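Local coordinates for aminopeptidase YwaD (Bacillus subtilis, PDB 6HC6), which removes a range of amino acids from the N-termini of peptides as a secreted, monomeric aminopeptidase that uses two zinc ions, at residues 273-286 / 421-433. Numbering follows the deposited sequence.
Sequences MARVLKSVPSDKEI and LVTAAVYEAVKKE. With ACT (acetate ion), chain G.
Met273, near the end of helix 260-277, reaches across to helix 412-430 and shows how an alpha/beta fold of the M28 peptidase type joins two helices on one side of its central sheet. The short helical segments cross at -46° with axes 10.6 Å apart. From Met273, CB and CG run alongside Thr423 OG1, which is hydrogen-bonded to Gly419 O; SD lies 3.7 Å from Val426 CG2; and CE ends near Val422 CG1 in one of the two conformers of that valine. CG stands anti to the backbone N (chi1 -173°), and a bend at chi3 sets the position of the methyl, with Leu322 of the sheet touching both side chains. Farther along, Leu277 CD1 meets Val426 CG1, while Val280 CG1 approaches the edge of the Tyr427 ring, in its plane.

Beyond the helix, the chain heading into strand 285-291 meets the C-terminal end of the other helix. Ser282 OG donates to Val430 O at 2.7 Å and accepts from Lys284 N at 2.9 Å, closing an ST turn. With an alanine at Ser282, Lys284 N would probably lose its side-chain acceptor and Val430 O would be left to the water that also binds Asp283 N. Ile286 CD1 packs on Val430 CG1, and Lys284 lays CG against Val430 CA before its ammonium pairs with Glu317. At the surface, the Lys432 side chain, bent at chi2 and chi3, runs across that of Asp283 at about a right angle: CD lies close to both carboxylate oxygens, and NZ forms a salt bridge with Asp283 OD1, its hydrogen bond weak at 3.3 Å.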
loop_
_atom_site.group_PDB
_atom_site.type_symbol
_atom_site.label_atom_id
_atom_site.label_comp_id
_atom_site.label_asym_id
_atom_site.label_seq_id
_atom_site.Cartn_x
_atom_site.Cartn_y
_atom_site.Cartn_z
ATOM N N MET A 273 -5.605 3.344 -18.777
ATOM C CA MET A 273 -5.721 4.766 -19.081
ATOM C C MET A 273 -4.574 5.220 -19.972
ATOM O O MET A 273 -4.775 6.010 -20.904
ATOM C CB MET A 273 -5.762 5.597 -17.800
ATOM C CG MET A 273 -6.054 7.073 -18.066
ATOM S SD MET A 273 -5.645 8.099 -16.638
ATOM C CE MET A 273 -6.314 7.060 -15.298
ATOM N N ALA A 274 -3.362 4.721 -19.707
ATOM C CA ALA A 274 -2.232 5.043 -20.576
ATOM C C ALA A 274 -2.485 4.583 -22.007
ATOM O O ALA A 274 -2.122 5.276 -22.965
ATOM C CB ALA A 274 -0.959 4.408 -20.025
ATOM N N ARG A 275 -3.101 3.411 -22.177
ATOM C CA ARG A 275 -3.460 2.966 -23.520
ATOM C C ARG A 275 -4.455 3.916 -24.167
ATOM O O ARG A 275 -4.324 4.257 -25.351
ATOM C CB ARG A 275 -4.035 1.547 -23.487
ATOM C CG ARG A 275 -4.236 0.979 -24.898
ATOM C CD ARG A 275 -5.111 -0.263 -24.922
ATOM N NE ARG A 275 -6.498 0.016 -24.531
ATOM C CZ ARG A 275 -7.442 0.468 -25.352
ATOM N NH1 ARG A 275 -7.169 0.710 -26.636
ATOM N NH2 ARG A 275 -8.667 0.684 -24.884
ATOM N N VAL A 276 -5.464 4.355 -23.411
ATOM C CA VAL A 276 -6.459 5.262 -23.976
ATOM C C VAL A 276 -5.830 6.602 -24.337
ATOM O O VAL A 276 -6.104 7.167 -25.401
ATOM C CB VAL A 276 -7.633 5.453 -23.000
ATOM C CG1 VAL A 276 -8.582 6.522 -23.555
ATOM C CG2 VAL A 276 -8.366 4.145 -22.821
ATOM N N LEU A 277 -5.014 7.148 -23.434
ATOM C CA LEU A 277 -4.446 8.478 -23.612
ATOM C C LEU A 277 -3.281 8.498 -24.588
ATOM O O LEU A 277 -2.839 9.588 -24.973
ATOM C CB LEU A 277 -4.000 9.027 -22.259
ATOM C CG LEU A 277 -5.164 9.187 -21.286
ATOM C CD1 LEU A 277 -4.659 9.677 -19.953
ATOM C CD2 LEU A 277 -6.161 10.160 -21.880
ATOM N N LYS A 278 -2.789 7.327 -24.994
ATOM C CA LYS A 278 -1.682 7.249 -25.940
ATOM C C LYS A 278 -1.951 8.095 -27.179
ATOM O O LYS A 278 -1.076 8.839 -27.634
ATOM C CB LYS A 278 -1.448 5.786 -26.319
ATOM C CG LYS A 278 -0.466 5.550 -27.444
ATOM C CD LYS A 278 -0.559 4.106 -27.945
ATOM C CE LYS A 278 -1.991 3.719 -28.297
ATOM N NZ LYS A 278 -2.057 2.567 -29.243
ATOM N N SER A 279 -3.170 8.025 -27.714
ATOM C CA SER A 279 -3.536 8.715 -28.944
ATOM C C SER A 279 -4.272 10.028 -28.688
ATOM O O SER A 279 -5.092 10.449 -29.516
ATOM C CB SER A 279 -4.384 7.796 -29.823
ATOM O OG SER A 279 -5.614 7.489 -29.191
ATOM N N VAL A 280 -3.994 10.688 -27.570
ATOM C CA VAL A 280 -4.628 11.952 -27.205
ATOM C C VAL A 280 -3.565 13.045 -27.228
ATOM O O VAL A 280 -2.620 12.996 -26.433
ATOM C CB VAL A 280 -5.297 11.885 -25.824
ATOM C CG1 VAL A 280 -5.791 13.270 -25.424
ATOM C CG2 VAL A 280 -6.439 10.892 -25.828
ATOM N N PRO A 281 -3.684 14.051 -28.089
ATOM C CA PRO A 281 -2.699 15.143 -28.085
ATOM C C PRO A 281 -2.768 15.958 -26.800
ATOM O O PRO A 281 -3.849 16.233 -26.271
ATOM C CB PRO A 281 -3.095 15.984 -29.306
ATOM C CG PRO A 281 -3.933 15.061 -30.157
ATOM C CD PRO A 281 -4.663 14.186 -29.176
ATOM N N SER A 282 -1.597 16.343 -26.296
ATOM C CA SER A 282 -1.535 17.118 -25.066
ATOM C C SER A 282 -0.218 17.877 -25.001
ATOM O O SER A 282 0.814 17.394 -25.475
ATOM C CB SER A 282 -1.674 16.226 -23.834
ATOM O OG SER A 282 -1.412 16.959 -22.647
ATOM N N ASP A 283 -0.270 19.061 -24.390
ATOM C CA ASP A 283 0.918 19.852 -24.097
ATOM C C ASP A 283 1.476 19.569 -22.709
ATOM O O ASP A 283 2.518 20.131 -22.343
ATOM C CB ASP A 283 0.615 21.346 -24.239
ATOM C CG ASP A 283 0.338 21.751 -25.687
ATOM O OD1 ASP A 283 0.868 21.100 -26.614
ATOM O OD2 ASP A 283 -0.401 22.733 -25.894
ATOM N N LYS A 284 0.808 18.728 -21.929
ATOM C CA LYS A 284 1.347 18.279 -20.658
ATOM C C LYS A 284 2.296 17.106 -20.861
ATOM O O LYS A 284 2.160 16.321 -21.806
ATOM C CB LYS A 284 0.230 17.855 -19.702
ATOM C CG LYS A 284 -0.952 18.789 -19.676
ATOM C CD LYS A 284 -0.641 20.058 -18.896
ATOM C CE LYS A 284 -1.896 20.905 -18.719
ATOM N NZ LYS A 284 -1.614 22.189 -18.033
ATOM N N GLU A 285 3.255 16.984 -19.954
ATOM C CA GLU A 285 4.051 15.771 -19.829
ATOM C C GLU A 285 3.331 14.841 -18.863
ATOM O O GLU A 285 3.114 15.198 -17.702
ATOM C CB GLU A 285 5.459 16.086 -19.327
ATOM C CG GLU A 285 6.312 14.836 -19.132
ATOM C CD GLU A 285 7.727 15.144 -18.683
ATOM O OE1 GLU A 285 8.371 14.266 -18.062
ATOM O OE2 GLU A 285 8.195 16.266 -18.951
ATOM N N ILE A 286 2.928 13.667 -19.336
ATOM C CA ILE A 286 2.165 12.743 -18.506
ATOM C C ILE A 286 3.072 11.589 -18.107
ATOM O O ILE A 286 3.623 10.887 -18.963
ATOM C CB ILE A 286 0.906 12.235 -19.218
ATOM C CG1 ILE A 286 0.112 13.414 -19.774
ATOM C CG2 ILE A 286 0.063 11.448 -18.234
ATOM C CD1 ILE A 286 -1.053 12.993 -20.652
ATOM N N LEU A 421 -14.292 7.329 -15.023
ATOM C CA LEU A 421 -14.278 8.587 -14.278
ATOM C C LEU A 421 -12.880 9.197 -14.252
ATOM O O LEU A 421 -12.705 10.380 -14.565
ATOM C CB LEU A 421 -14.801 8.369 -12.852
ATOM C CG LEU A 421 -14.926 9.570 -11.904
ATOM C CD1 LEU A 421 -13.578 9.988 -11.265
ATOM C CD2 LEU A 421 -15.577 10.756 -12.608
ATOM N N VAL A 422 -11.872 8.421 -13.851
ATOM C CA VAL A 422 -10.533 8.993 -13.729
ATOM C C VAL A 422 -9.944 9.283 -15.105
ATOM O O VAL A 422 -9.168 10.240 -15.270
ATOM C CB VAL A 422 -9.620 8.068 -12.901
ATOM C CG1 VAL A 422 -8.293 8.752 -12.629
ATOM C CG2 VAL A 422 -10.302 7.669 -11.585
ATOM N N THR A 423 -10.300 8.487 -16.121
ATOM C CA THR A 423 -9.821 8.804 -17.469
ATOM C C THR A 423 -10.377 10.141 -17.940
ATOM O O THR A 423 -9.655 10.954 -18.532
ATOM C CB THR A 423 -10.190 7.690 -18.453
ATOM O OG1 THR A 423 -9.478 6.497 -18.105
ATOM C CG2 THR A 423 -9.811 8.081 -19.876
ATOM N N ALA A 424 -11.658 10.395 -17.670
ATOM C CA ALA A 424 -12.240 11.673 -18.050
ATOM C C ALA A 424 -11.650 12.808 -17.231
ATOM O O ALA A 424 -11.508 13.928 -17.734
ATOM C CB ALA A 424 -13.760 11.635 -17.894
ATOM N N ALA A 425 -11.339 12.549 -15.961
ATOM C CA ALA A 425 -10.744 13.576 -15.111
ATOM C C ALA A 425 -9.347 13.944 -15.596
ATOM O O ALA A 425 -8.998 15.124 -15.683
ATOM C CB ALA A 425 -10.690 13.093 -13.660
ATOM N N VAL A 426 -8.526 12.938 -15.893
ATOM C CA VAL A 426 -7.198 13.213 -16.428
ATOM C C VAL A 426 -7.312 13.894 -17.783
ATOM O O VAL A 426 -6.571 14.841 -18.082
ATOM C CB VAL A 426 -6.376 11.914 -16.495
ATOM C CG1 VAL A 426 -5.031 12.157 -17.205
ATOM C CG2 VAL A 426 -6.143 11.375 -15.096
ATOM N N TYR A 427 -8.256 13.446 -18.620
ATOM C CA TYR A 427 -8.457 14.102 -19.906
ATOM C C TYR A 427 -8.766 15.576 -19.716
ATOM O O TYR A 427 -8.218 16.426 -20.428
ATOM C CB TYR A 427 -9.575 13.417 -20.697
ATOM C CG TYR A 427 -9.845 14.052 -22.048
ATOM C CD1 TYR A 427 -8.954 13.890 -23.101
ATOM C CD2 TYR A 427 -10.995 14.793 -22.274
ATOM C CE1 TYR A 427 -9.196 14.459 -24.344
ATOM C CE2 TYR A 427 -11.246 15.372 -23.521
ATOM C CZ TYR A 427 -10.341 15.197 -24.549
ATOM O OH TYR A 427 -10.579 15.759 -25.787
ATOM N N GLU A 428 -9.617 15.907 -18.739
ATOM C CA GLU A 428 -9.888 17.318 -18.468
ATOM C C GLU A 428 -8.602 18.065 -18.157
ATOM O O GLU A 428 -8.418 19.211 -18.591
ATOM C CB GLU A 428 -10.877 17.460 -17.312
ATOM C CG GLU A 428 -12.315 17.195 -17.700
ATOM C CD GLU A 428 -12.783 18.080 -18.846
ATOM O OE1 GLU A 428 -12.495 19.295 -18.817
ATOM O OE2 GLU A 428 -13.437 17.559 -19.775
ATOM N N ALA A 429 -7.691 17.422 -17.432
ATOM C CA ALA A 429 -6.454 18.074 -17.035
ATOM C C ALA A 429 -5.472 18.200 -18.193
ATOM O O ALA A 429 -4.727 19.181 -18.250
ATOM C CB ALA A 429 -5.813 17.311 -15.878
ATOM N N VAL A 430 -5.452 17.244 -19.126
ATOM C CA VAL A 430 -4.386 17.188 -20.130
ATOM C C VAL A 430 -4.823 17.606 -21.526
ATOM O O VAL A 430 -3.949 17.849 -22.378
ATOM C CB VAL A 430 -3.728 15.790 -20.184
ATOM C CG1 VAL A 430 -3.302 15.349 -18.796
ATOM C CG2 VAL A 430 -4.674 14.765 -20.793
ATOM N N LYS A 431 -6.120 17.736 -21.792
ATOM C CA LYS A 431 -6.557 18.059 -23.146
ATOM C C LYS A 431 -6.027 19.422 -23.580
ATOM O O LYS A 431 -5.767 20.310 -22.764
ATOM C CB LYS A 431 -8.082 18.055 -23.243
ATOM C CG LYS A 431 -8.746 19.170 -22.441
ATOM C CD LYS A 431 -10.245 18.968 -22.341
ATOM C CE LYS A 431 -10.891 20.066 -21.509
ATOM N NZ LYS A 431 -12.314 20.294 -21.890
ATOM N N LYS A 432 -5.869 19.579 -24.885
ATOM C CA LYS A 432 -5.506 20.873 -25.426
ATOM C C LYS A 432 -6.746 21.745 -25.579
ATOM O O LYS A 432 -7.884 21.265 -25.558
ATOM C CB LYS A 432 -4.824 20.709 -26.780
ATOM C CG LYS A 432 -3.606 19.813 -26.763
ATOM C CD LYS A 432 -2.437 20.541 -27.388
ATOM C CE LYS A 432 -1.927 19.837 -28.625
ATOM N NZ LYS A 432 -0.890 20.662 -29.316
ATOM N N GLU A 433 -6.521 23.042 -25.736
ATOM C CA GLU A 433 -7.592 23.898 -26.227
ATOM C C GLU A 433 -7.168 24.563 -27.528
ATOM O O GLU A 433 -7.467 24.062 -28.611
ATOM C CB GLU A 433 -7.991 24.953 -25.201
ATOM C CG GLU A 433 -9.327 25.593 -25.532
ATOM C CD GLU A 433 -9.304 27.095 -25.375
ATOM O OE1 GLU A 433 -8.804 27.568 -24.332
ATOM O OE2 GLU A 433 -9.772 27.802 -26.297
HETATM C C ACT G . -5.185 -0.430 -29.150
HETATM O O ACT G . -5.377 0.660 -28.551
HETATM O OXT ACT G . -5.943 -1.025 -29.971
HETATM C CH3 ACT G . -3.839 -1.147 -28.845
HETATM O O HOH W 1 -6.309 17.306 -26.774
HETATM O O HOH W 2 -2.542 20.032 -23.238
HETATM O O HOH W 3 -4.424 21.526 -16.517
#